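Local structure of lactococcus lactis MG1363 DpsA (Lactococcus lactis, 1ZS3) at residues A[34-39]-A[94-99]; A[41-46]-A[100-105]; A[51-56]-A[109-114]; A[66-71]-A[153-158]. The protein is a Dps protein of the ferritin superfamily that assembles as a dodecamer and probably binds DNA and protects the cell under oxidative stress. All coordinates share one frame; numbering follows the deposited sequence.

Contact 1 of 4, residues A[34-39]-A[94-99]; sequences VLSNLF and LKYHKF
Tyr96, His97 and Lys98 lie along one side of helix 27-51 and meet Ser36 and Asn37 there. This belongs to the Dps version of the ferritin-like four-helix bundle: the long connection between the second and third bundle helices carries a short extra helix, 90-96, and the chain that leaves it is laid against the first bundle helix. Tyr96, the last residue of that short helix, brings its CB to 3.6 Å from Ser36 OG. Its ring leads away from helix 27-51; Lys95 CD lies over one face of it, toward the rim, and Lys95 NZ donates to Tyr96 OH at 2.9 Å. Ser36 OG is not spent on the crossing, since it hydrogen-bonds to Gly32 O one turn back in its own helix. At His97 the backbone leaves helical geometry, and here the two backbones come nearest by their CA atoms, with Asn37 CA and His97 CA 4.9 Å apart. The imidazole leads away while the beginning of the residue does the packing: Ser36 CB lies 3.7 Å from His97 N, and Asn37 OD1 sits 3.5 Å from His97 CB. Lys98 points its side chain outward and presents its backbone N-H to the helix instead. Asn37 has CG anti to its own carbonyl carbon (chi1 -74°), which swings the amide out from the helix toward the extended chain. A single hydrogen bond results, and it is distinctly bent: Lys98 N reaches Asn37 OD1 at 3.0 Å with an N-H...O angle of 135°, in the carbonyl plane and on a lone pair.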
# COMPACT_ATOMS: atom_id res chain seq x y z
N VAL A 34 23.55 -12.14 -27.29
CA VAL A 34 22.90 -12.39 -26.03
C VAL A 34 21.53 -11.80 -26.14
O VAL A 34 20.56 -12.50 -25.90
CB VAL A 34 23.64 -11.77 -24.86
CG1 VAL A 34 22.78 -11.81 -23.64
CG2 VAL A 34 24.93 -12.51 -24.65
N LEU A 35 21.48 -10.55 -26.62
CA LEU A 35 20.23 -9.83 -26.77
C LEU A 35 19.29 -10.43 -27.78
O LEU A 35 18.06 -10.27 -27.67
CB LEU A 35 20.49 -8.41 -27.27
CG LEU A 35 21.17 -7.49 -26.28
CD1 LEU A 35 21.57 -6.24 -27.00
CD2 LEU A 35 20.20 -7.18 -25.13
N SER A 36 19.86 -11.09 -28.78
CA SER A 36 19.02 -11.63 -29.85
C SER A 36 18.43 -12.90 -29.30
O SER A 36 17.23 -13.15 -29.48
CB SER A 36 19.75 -11.84 -31.18
OG SER A 36 19.91 -10.62 -31.91
N ASN A 37 19.28 -13.69 -28.64
CA ASN A 37 18.83 -14.85 -27.90
C ASN A 37 17.70 -14.51 -26.92
O ASN A 37 16.73 -15.25 -26.81
CB ASN A 37 20.00 -15.53 -27.16
CG ASN A 37 20.92 -16.31 -28.11
OD1 ASN A 37 20.64 -16.41 -29.30
ND2 ASN A 37 22.03 -16.83 -27.59
N LEU A 38 17.81 -13.38 -26.21
CA LEU A 38 16.80 -12.96 -25.25
C LEU A 38 15.46 -12.86 -25.93
O LEU A 38 14.47 -13.36 -25.41
CB LEU A 38 17.16 -11.63 -24.60
CG LEU A 38 18.25 -11.73 -23.55
CD1 LEU A 38 18.61 -10.33 -23.15
CD2 LEU A 38 17.82 -12.59 -22.35
N PHE A 39 15.42 -12.21 -27.09
CA PHE A 39 14.15 -11.94 -27.74
C PHE A 39 13.56 -13.15 -28.38
O PHE A 39 12.32 -13.26 -28.43
CB PHE A 39 14.26 -10.81 -28.74
CG PHE A 39 13.10 -9.89 -28.67
CD1 PHE A 39 13.18 -8.69 -28.01
CD2 PHE A 39 11.91 -10.28 -29.20
CE1 PHE A 39 12.09 -7.87 -27.94
CE2 PHE A 39 10.80 -9.46 -29.12
CZ PHE A 39 10.90 -8.25 -28.50
N LEU A 94 17.21 -12.73 -36.03
CA LEU A 94 17.44 -14.02 -36.69
C LEU A 94 18.88 -14.19 -37.15
O LEU A 94 19.42 -15.29 -37.00
CB LEU A 94 16.45 -14.19 -37.82
CG LEU A 94 15.03 -14.40 -37.24
CD1 LEU A 94 13.93 -14.15 -38.31
CD2 LEU A 94 14.94 -15.81 -36.65
N LYS A 95 19.52 -13.12 -37.58
CA LYS A 95 20.93 -13.23 -37.97
C LYS A 95 21.84 -13.63 -36.78
O LYS A 95 22.72 -14.49 -36.93
CB LYS A 95 21.37 -11.90 -38.59
CG LYS A 95 22.81 -11.86 -39.14
CD LYS A 95 23.10 -10.50 -39.84
CE LYS A 95 24.56 -10.38 -40.35
NZ LYS A 95 25.32 -9.37 -39.55
N TYR A 96 21.63 -13.02 -35.62
CA TYR A 96 22.59 -13.09 -34.51
C TYR A 96 22.25 -14.11 -33.46
O TYR A 96 23.12 -14.49 -32.68
CB TYR A 96 22.76 -11.72 -33.84
CG TYR A 96 23.37 -10.65 -34.73
CD1 TYR A 96 22.57 -9.62 -35.25
CD2 TYR A 96 24.73 -10.68 -35.09
CE1 TYR A 96 23.09 -8.65 -36.08
CE2 TYR A 96 25.26 -9.69 -35.92
CZ TYR A 96 24.43 -8.68 -36.41
OH TYR A 96 24.88 -7.69 -37.24
N HIS A 97 20.98 -14.59 -33.41
CA HIS A 97 20.61 -15.65 -32.44
C HIS A 97 21.27 -16.99 -32.75
O HIS A 97 21.25 -17.43 -33.87
CB HIS A 97 19.07 -15.81 -32.34
CG HIS A 97 18.50 -16.87 -33.25
ND1 HIS A 97 17.97 -16.61 -34.51
CD2 HIS A 97 18.42 -18.21 -33.10
CE1 HIS A 97 17.55 -17.75 -35.07
NE2 HIS A 97 17.83 -18.73 -34.24
N LYS A 98 21.93 -17.60 -31.79
CA LYS A 98 22.51 -18.91 -32.02
C LYS A 98 21.94 -19.94 -31.04
O LYS A 98 21.52 -19.62 -29.95
CB LYS A 98 24.06 -18.86 -31.97
CG LYS A 98 24.70 -17.59 -32.59
CD LYS A 98 25.41 -17.84 -33.96
CE LYS A 98 24.57 -17.32 -35.14
NZ LYS A 98 25.40 -16.87 -36.32
N PHE A 99 21.93 -21.21 -31.48
CA PHE A 99 21.65 -22.39 -30.67
C PHE A 99 20.18 -22.56 -30.20
O PHE A 99 19.83 -23.59 -29.64
CB PHE A 99 22.61 -22.50 -29.46
CG PHE A 99 24.05 -22.85 -29.82
CD1 PHE A 99 24.79 -22.09 -30.71
CD2 PHE A 99 24.67 -23.97 -29.25
CE1 PHE A 99 26.11 -22.41 -31.03
CE2 PHE A 99 26.01 -24.31 -29.57
CZ PHE A 99 26.72 -23.53 -30.46

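Contact 2 of 4, residues A[41-46]-A[100-105]; sequences ENIRLT and ITEDPK
The chain is extended from Ile100 to Asp103 and passes helix 41-46 with Arg44 CA 6.5 Å from Glu102 CA and Glu41 CA 7.4 Å from Ile100 CA. No hydrogen bond joins the two segments; they meet by van der Waals contact, carboxylate oxygens and methylenes lying against isoleucine branches and backbone. Arg44 and Glu102 run alongside in opposing senses, CG to CG at 4.1 Å, and their charged ends find separate partners. In the arginine the bend at chi2 (-97°) puts CD 3.8 Å from Thr101 O, and a second bend at chi3 turns the guanidinium onward. NH2 hydrogen-bonds to Ser117 OG, and the guanidinium makes a cation-pi contact with Phe118. Glu102, stretched out past CG, brings OE1 within 4.0 Å of Ile43 CG2, and that oxygen accepts a hydrogen bond from Thr90 N of a second subunit. Glu41 lies roughly perpendicular to Ile100, OE2 3.8 Å from Ile100 CG1, while Gln125 NE2 donates to the same carboxylate oxygen. In this Dps bundle the contact straps the connection before helix 111-138 onto helix 27-51: Ile100 and Arg44 reach helix 111-138, Asn42 and Leu45 lean on helix 55-81, and the second subunit packs against Ile43.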
# COMPACT_ATOMS: atom_id res chain seq x y z
N GLU A 41 14.04 -16.34 -27.36
CA GLU A 41 13.51 -17.02 -26.18
C GLU A 41 12.19 -16.41 -25.74
O GLU A 41 11.27 -17.13 -25.49
CB GLU A 41 14.48 -16.95 -25.02
CG GLU A 41 14.29 -18.11 -24.08
CD GLU A 41 14.96 -19.37 -24.55
OE1 GLU A 41 14.23 -20.33 -24.89
OE2 GLU A 41 16.21 -19.39 -24.58
N ASN A 42 12.09 -15.10 -25.65
CA ASN A 42 10.84 -14.44 -25.34
C ASN A 42 9.65 -15.00 -26.11
O ASN A 42 8.58 -15.25 -25.56
CB ASN A 42 10.96 -12.92 -25.56
CG ASN A 42 9.67 -12.19 -25.31
OD1 ASN A 42 9.26 -11.36 -26.10
ND2 ASN A 42 9.04 -12.48 -24.19
N ILE A 43 9.85 -15.19 -27.40
CA ILE A 43 8.78 -15.67 -28.29
C ILE A 43 8.52 -17.14 -28.00
O ILE A 43 7.38 -17.60 -27.95
CB ILE A 43 9.17 -15.46 -29.78
CG1 ILE A 43 9.75 -14.05 -29.98
CG2 ILE A 43 7.98 -15.79 -30.68
CD1 ILE A 43 9.00 -13.17 -30.96
N ARG A 44 9.57 -17.87 -27.77
CA ARG A 44 9.48 -19.28 -27.47
C ARG A 44 8.75 -19.53 -26.17
O ARG A 44 8.02 -20.51 -26.06
CB ARG A 44 10.90 -19.89 -27.42
CG ARG A 44 11.42 -20.46 -28.75
CD ARG A 44 11.22 -21.95 -28.86
NE ARG A 44 12.15 -22.66 -27.97
CZ ARG A 44 11.87 -23.78 -27.30
NH1 ARG A 44 10.68 -24.38 -27.36
NH2 ARG A 44 12.83 -24.28 -26.54
N LEU A 45 8.95 -18.64 -25.20
CA LEU A 45 8.38 -18.72 -23.86
C LEU A 45 7.02 -18.14 -23.91
O LEU A 45 6.16 -18.59 -23.18
CB LEU A 45 9.21 -17.93 -22.84
CG LEU A 45 10.54 -18.61 -22.45
CD1 LEU A 45 11.52 -17.64 -21.88
CD2 LEU A 45 10.29 -19.78 -21.47
N THR A 46 6.80 -17.12 -24.75
CA THR A 46 5.46 -16.69 -25.09
C THR A 46 4.62 -17.80 -25.72
O THR A 46 3.44 -17.97 -25.37
CB THR A 46 5.52 -15.53 -26.05
OG1 THR A 46 6.13 -14.40 -25.41
CG2 THR A 46 4.14 -15.04 -26.40
N ILE A 100 19.36 -21.54 -30.38
CA ILE A 100 17.96 -21.54 -29.95
C ILE A 100 17.13 -21.53 -31.20
O ILE A 100 17.34 -20.75 -32.12
CB ILE A 100 17.59 -20.30 -29.09
CG1 ILE A 100 18.16 -20.44 -27.69
CG2 ILE A 100 16.06 -20.07 -29.06
CD1 ILE A 100 19.01 -19.25 -27.29
N THR A 101 16.14 -22.41 -31.22
CA THR A 101 15.45 -22.71 -32.46
C THR A 101 13.94 -22.84 -32.22
O THR A 101 13.51 -23.60 -31.38
CB THR A 101 16.06 -24.01 -33.06
OG1 THR A 101 15.09 -25.04 -33.09
CG2 THR A 101 17.24 -24.63 -32.19
N GLU A 102 13.17 -22.07 -32.96
CA GLU A 102 11.71 -22.08 -32.86
C GLU A 102 11.15 -23.35 -33.50
O GLU A 102 11.91 -24.20 -33.90
CB GLU A 102 11.12 -20.83 -33.45
CG GLU A 102 11.61 -19.61 -32.71
CD GLU A 102 11.09 -18.37 -33.34
OE1 GLU A 102 9.85 -18.14 -33.26
OE2 GLU A 102 11.94 -17.62 -33.90
N ASP A 103 9.83 -23.54 -33.52
CA ASP A 103 9.20 -24.80 -33.96
C ASP A 103 7.70 -24.66 -33.82
O ASP A 103 7.22 -24.65 -32.71
CB ASP A 103 9.70 -25.99 -33.11
CG ASP A 103 9.58 -27.36 -33.82
OD1 ASP A 103 10.59 -28.13 -33.78
OD2 ASP A 103 8.54 -27.74 -34.43
N PRO A 104 6.94 -24.53 -34.91
CA PRO A 104 5.48 -24.33 -34.78
C PRO A 104 4.72 -25.59 -34.27
O PRO A 104 3.59 -25.51 -33.82
CB PRO A 104 5.03 -23.95 -36.21
CG PRO A 104 6.29 -23.59 -36.91
CD PRO A 104 7.35 -24.51 -36.32
N LYS A 105 5.38 -26.74 -34.35
CA LYS A 105 4.85 -28.02 -33.82
C LYS A 105 5.07 -28.14 -32.31
O LYS A 105 4.75 -29.18 -31.73
CB LYS A 105 5.45 -29.25 -34.54
CG LYS A 105 5.40 -29.09 -36.13
CD LYS A 105 6.10 -30.27 -36.91
CE LYS A 105 7.62 -30.24 -36.61
NZ LYS A 105 8.26 -29.09 -37.37

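Contact 3 of 4, residues A[51-56]-A[109-114]; sequences YAKSPV and WTDEDL
Asp111 OD1 takes the N-H of Ser54 in a nearly straight hydrogen bond, 3.3 Å with an angle of 173°, and also draws a weak one from Lys53 N. The other oxygen, OD2, receives its main bond from that same Lys53 N at 3.1 Å (166°). Both of the stronger bonds use syn lone pairs: two successive N-H groups meet the carboxylate end-on, one for each oxygen, and fix its rotation. The aspartate gets there with CG anti to its carbonyl carbon (chi1 -67°), which sends the group from the first turn of helix 111-138 across to the neighbouring loop. In the four-helix bundle of the Dps fold, this pins the tight turn between helices 27-51 and 55-81 to the start of the third bundle helix. Ala52, the first residue to leave helix 27-51, packs its CB 3.7 Å from Asp111 OD2 and 4.3 Å from Leu114 CD1. Lys53 lays CB and CG along the carboxylate, but its chain bends so that NZ turns back to Tyr51 O at 2.9 Å, nearly along the C=O axis; the ammonium stays 5.3 Å from Asp111 OD2. Ser54 N-caps helix 55-81, its side chain accepting a weak bond from Val56 N.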
# COMPACT_ATOMS: atom_id res chain seq x y z
N TYR A 51 0.47 -22.48 -24.76
CA TYR A 51 -0.02 -23.82 -25.19
C TYR A 51 0.26 -24.92 -24.19
O TYR A 51 -0.20 -26.03 -24.36
CB TYR A 51 0.59 -24.24 -26.56
CG TYR A 51 -0.04 -23.53 -27.76
CD1 TYR A 51 -1.31 -23.85 -28.16
CD2 TYR A 51 0.63 -22.50 -28.44
CE1 TYR A 51 -1.91 -23.22 -29.23
CE2 TYR A 51 0.04 -21.85 -29.51
CZ TYR A 51 -1.24 -22.22 -29.90
OH TYR A 51 -1.85 -21.60 -30.95
N ALA A 52 1.04 -24.64 -23.17
CA ALA A 52 1.27 -25.61 -22.11
C ALA A 52 -0.04 -25.89 -21.40
O ALA A 52 -0.93 -25.06 -21.38
CB ALA A 52 2.34 -25.12 -21.15
N LYS A 53 -0.22 -27.09 -20.87
CA LYS A 53 -1.51 -27.47 -20.29
C LYS A 53 -1.68 -26.94 -18.85
O LYS A 53 -2.59 -26.13 -18.58
CB LYS A 53 -1.65 -29.00 -20.37
CG LYS A 53 -1.35 -29.66 -21.75
CD LYS A 53 -2.10 -29.06 -22.99
CE LYS A 53 -1.59 -29.68 -24.32
NZ LYS A 53 -0.93 -28.70 -25.27
N SER A 54 -0.76 -27.33 -17.93
CA SER A 54 -0.79 -26.94 -16.51
C SER A 54 -0.79 -25.45 -16.41
O SER A 54 0.16 -24.81 -16.88
CB SER A 54 0.44 -27.49 -15.81
OG SER A 54 0.64 -26.87 -14.56
N PRO A 55 -1.84 -24.87 -15.82
CA PRO A 55 -1.91 -23.40 -15.75
C PRO A 55 -0.81 -22.85 -14.80
O PRO A 55 -0.48 -21.69 -14.91
CB PRO A 55 -3.33 -23.12 -15.25
CG PRO A 55 -3.77 -24.36 -14.55
CD PRO A 55 -2.98 -25.51 -15.14
N VAL A 56 -0.24 -23.68 -13.92
CA VAL A 56 0.88 -23.27 -13.06
C VAL A 56 2.11 -23.05 -13.90
O VAL A 56 2.71 -21.99 -13.83
CB VAL A 56 1.17 -24.30 -11.91
CG1 VAL A 56 2.57 -24.21 -11.43
CG2 VAL A 56 0.23 -24.08 -10.75
N TRP A 109 3.70 -30.31 -28.33
CA TRP A 109 4.62 -30.97 -27.43
C TRP A 109 4.00 -31.13 -26.07
O TRP A 109 3.05 -30.44 -25.71
CB TRP A 109 5.91 -30.16 -27.26
CG TRP A 109 6.84 -30.12 -28.41
CD1 TRP A 109 6.59 -30.56 -29.69
CD2 TRP A 109 8.18 -29.59 -28.43
NE1 TRP A 109 7.70 -30.32 -30.49
CE2 TRP A 109 8.68 -29.74 -29.72
CE3 TRP A 109 9.01 -29.02 -27.45
CZ2 TRP A 109 9.98 -29.32 -30.10
CZ3 TRP A 109 10.29 -28.60 -27.82
CH2 TRP A 109 10.75 -28.77 -29.11
N THR A 110 4.60 -32.01 -25.28
CA THR A 110 4.19 -32.17 -23.92
C THR A 110 4.92 -31.17 -23.00
O THR A 110 5.97 -30.62 -23.36
CB THR A 110 4.44 -33.62 -23.54
OG1 THR A 110 3.58 -33.95 -22.44
CG2 THR A 110 5.86 -33.84 -22.99
N ASP A 111 4.32 -30.92 -21.84
CA ASP A 111 4.86 -30.01 -20.85
C ASP A 111 6.24 -30.40 -20.42
O ASP A 111 7.10 -29.55 -20.30
CB ASP A 111 3.91 -29.88 -19.65
CG ASP A 111 2.62 -29.20 -20.01
OD1 ASP A 111 1.78 -29.06 -19.10
OD2 ASP A 111 2.37 -28.79 -21.16
N GLU A 112 6.46 -31.69 -20.17
CA GLU A 112 7.78 -32.18 -19.80
C GLU A 112 8.80 -31.84 -20.88
O GLU A 112 9.94 -31.46 -20.61
CB GLU A 112 7.77 -33.68 -19.49
CG GLU A 112 6.83 -34.10 -18.32
CD GLU A 112 5.28 -34.06 -18.61
OE1 GLU A 112 4.53 -33.47 -17.78
OE2 GLU A 112 4.79 -34.59 -19.64
N ASP A 113 8.39 -31.93 -22.16
CA ASP A 113 9.32 -31.69 -23.26
C ASP A 113 9.55 -30.19 -23.49
O ASP A 113 10.65 -29.81 -23.86
CB ASP A 113 8.85 -32.34 -24.59
CG ASP A 113 8.89 -33.91 -24.55
OD1 ASP A 113 9.89 -34.47 -24.03
OD2 ASP A 113 7.99 -34.65 -25.00
N LEU A 114 8.55 -29.34 -23.31
CA LEU A 114 8.79 -27.90 -23.42
C LEU A 114 9.83 -27.48 -22.41
O LEU A 114 10.75 -26.75 -22.73
CB LEU A 114 7.49 -27.14 -23.18
CG LEU A 114 6.48 -27.30 -24.33
CD1 LEU A 114 5.10 -27.14 -23.77
CD2 LEU A 114 6.75 -26.25 -25.40

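Contact 4 of 4, residues A[66-71]-A[153-158]; sequences QREVEY and GYNLQV
Tyr154 of helix 142-165 bridges the gap to Arg67, Glu68 and Tyr71 of helix 55-81. The axes of helical segments 66-71 and 153-158 come within 12.4 Å, at 167°, a wide antiparallel spacing in the Dps four-helix bundle that large side chains span. By charge, Arg67 makes an off-centre cation-pi contact, CZ 4.8 Å from the centroid of the Tyr154 ring; its guanidinium is tilted 54° to the ring, and NH2 also makes a salt bridge, weak as a hydrogen bond, with Glu70 OE1 of its own helix. Of the aromatic and apolar contacts, the Tyr71 ring meets Tyr154 obliquely, CE2 to CD2 at 3.9 Å, while the methylenes of Arg67 pack on the phenol end, CG 3.4 Å from Tyr154 OH. In Tyr154, chi1 of 173° carries the ring in between the helices. Of the polar groups, Glu68 OE2 sits at the edge of this ring, 4.2 Å from CE2, and 3.9 Å from Asn155 OD1, also an acceptor; Glu68 OE1 is bound by Gln125, and Asn155 ND2 by Asn126, both on helix 111-138. With no hydrogen bond crossing between the segments, cohesion probably rests on ring and methylene packing, with a cation-pi contribution from Arg67.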
# COMPACT_ATOMS: atom_id res chain seq x y z
N GLN A 66 8.56 -12.23 -19.46
CA GLN A 66 8.63 -10.83 -19.05
C GLN A 66 10.00 -10.43 -18.52
O GLN A 66 10.41 -9.27 -18.67
CB GLN A 66 7.52 -10.50 -18.01
CG GLN A 66 6.90 -9.12 -18.31
CD GLN A 66 6.86 -8.15 -17.08
OE1 GLN A 66 7.18 -6.94 -17.22
NE2 GLN A 66 6.45 -8.70 -15.91
N ARG A 67 10.71 -11.39 -17.94
CA ARG A 67 12.01 -11.12 -17.41
C ARG A 67 13.03 -11.00 -18.54
O ARG A 67 14.01 -10.25 -18.42
CB ARG A 67 12.46 -12.21 -16.42
CG ARG A 67 11.57 -12.42 -15.19
CD ARG A 67 11.59 -11.31 -14.13
NE ARG A 67 12.66 -11.60 -13.19
CZ ARG A 67 13.81 -10.92 -13.07
NH1 ARG A 67 14.72 -11.31 -12.18
NH2 ARG A 67 14.03 -9.83 -13.81
N GLU A 68 12.84 -11.78 -19.60
CA GLU A 68 13.78 -11.76 -20.73
C GLU A 68 13.64 -10.42 -21.47
O GLU A 68 14.64 -9.86 -21.87
CB GLU A 68 13.56 -12.97 -21.64
CG GLU A 68 13.86 -14.34 -20.98
CD GLU A 68 15.30 -14.83 -21.09
OE1 GLU A 68 15.63 -15.47 -22.11
OE2 GLU A 68 16.10 -14.63 -20.15
N VAL A 69 12.45 -9.88 -21.58
CA VAL A 69 12.25 -8.55 -22.13
C VAL A 69 12.79 -7.46 -21.19
O VAL A 69 13.21 -6.41 -21.64
CB VAL A 69 10.77 -8.30 -22.34
CG1 VAL A 69 10.46 -6.83 -22.72
CG2 VAL A 69 10.21 -9.26 -23.37
N GLU A 70 12.71 -7.71 -19.90
CA GLU A 70 13.20 -6.81 -18.89
C GLU A 70 14.70 -6.65 -18.98
O GLU A 70 15.23 -5.56 -18.78
CB GLU A 70 12.83 -7.32 -17.51
CG GLU A 70 11.75 -6.52 -16.77
CD GLU A 70 11.32 -7.22 -15.47
OE1 GLU A 70 12.15 -7.33 -14.51
OE2 GLU A 70 10.15 -7.66 -15.40
N TYR A 71 15.39 -7.76 -19.22
CA TYR A 71 16.82 -7.79 -19.37
C TYR A 71 17.19 -7.22 -20.74
O TYR A 71 18.25 -6.63 -20.90
CB TYR A 71 17.37 -9.22 -19.18
CG TYR A 71 17.56 -9.57 -17.73
CD1 TYR A 71 18.40 -8.83 -16.95
CD2 TYR A 71 16.87 -10.62 -17.14
CE1 TYR A 71 18.57 -9.11 -15.64
CE2 TYR A 71 17.03 -10.92 -15.81
CZ TYR A 71 17.88 -10.14 -15.06
OH TYR A 71 18.10 -10.35 -13.72
N GLY A 153 23.31 -15.19 -13.51
CA GLY A 153 22.81 -15.85 -12.32
C GLY A 153 21.31 -16.14 -12.43
O GLY A 153 20.87 -17.16 -11.93
N TYR A 154 20.55 -15.27 -13.06
CA TYR A 154 19.14 -15.54 -13.30
C TYR A 154 18.93 -16.77 -14.19
O TYR A 154 18.08 -17.60 -13.91
CB TYR A 154 18.47 -14.36 -13.94
CG TYR A 154 17.05 -14.66 -14.35
CD1 TYR A 154 16.03 -14.79 -13.39
CD2 TYR A 154 16.71 -14.84 -15.70
CE1 TYR A 154 14.72 -15.03 -13.76
CE2 TYR A 154 15.40 -15.10 -16.07
CZ TYR A 154 14.42 -15.21 -15.09
OH TYR A 154 13.14 -15.48 -15.46
N ASN A 155 19.72 -16.90 -15.25
CA ASN A 155 19.68 -18.06 -16.14
C ASN A 155 19.99 -19.35 -15.34
O ASN A 155 19.29 -20.31 -15.46
CB ASN A 155 20.68 -17.88 -17.32
CG ASN A 155 20.08 -17.00 -18.51
OD1 ASN A 155 19.10 -16.32 -18.33
ND2 ASN A 155 20.83 -17.09 -19.58
N LEU A 156 21.02 -19.35 -14.51
CA LEU A 156 21.38 -20.53 -13.70
C LEU A 156 20.24 -20.99 -12.79
O LEU A 156 20.07 -22.18 -12.53
CB LEU A 156 22.57 -20.23 -12.81
CG LEU A 156 23.84 -20.99 -13.13
CD1 LEU A 156 23.97 -21.15 -14.60
CD2 LEU A 156 25.05 -20.26 -12.52
N GLN A 157 19.47 -20.02 -12.30
CA GLN A 157 18.37 -20.24 -11.40
C GLN A 157 17.25 -20.84 -12.16
O GLN A 157 16.72 -21.86 -11.73
CB GLN A 157 17.98 -18.88 -10.85
CG GLN A 157 16.99 -18.82 -9.76
CD GLN A 157 16.49 -17.38 -9.60
OE1 GLN A 157 17.29 -16.42 -9.64
NE2 GLN A 157 15.19 -17.22 -9.50
N VAL A 158 16.90 -20.26 -13.31
CA VAL A 158 15.84 -20.84 -14.11
C VAL A 158 16.11 -22.29 -14.47
O VAL A 158 15.16 -23.09 -14.53
CB VAL A 158 15.59 -20.06 -15.41
CG1 VAL A 158 14.68 -20.84 -16.33
CG2 VAL A 158 14.99 -18.68 -15.11

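From the N terminus, helix 27-51 supplies the first partners of contacts 1 and 2, the turn after it that of contact 3, and helix 55-81 that of contact 4. The second partners follow in the same order: residues 94-99, 100-105, 109-114 and 153-158. Each contact thus closes a loop of more than fifty residues, 81 in contact 4, and every pair crosses; none nests. Contacts 1, 2 and 3 fasten the long connection and the start of helix 111-138 to the first helical hairpin, whereas contact 4 joins the second and fourth bundle helices. Contact 2 touches all the others, and Leu38 packs on Glu68 between contacts 1 and 4. Contact 3 stays about 10 Å, nearest atoms, from contacts 1 and 4.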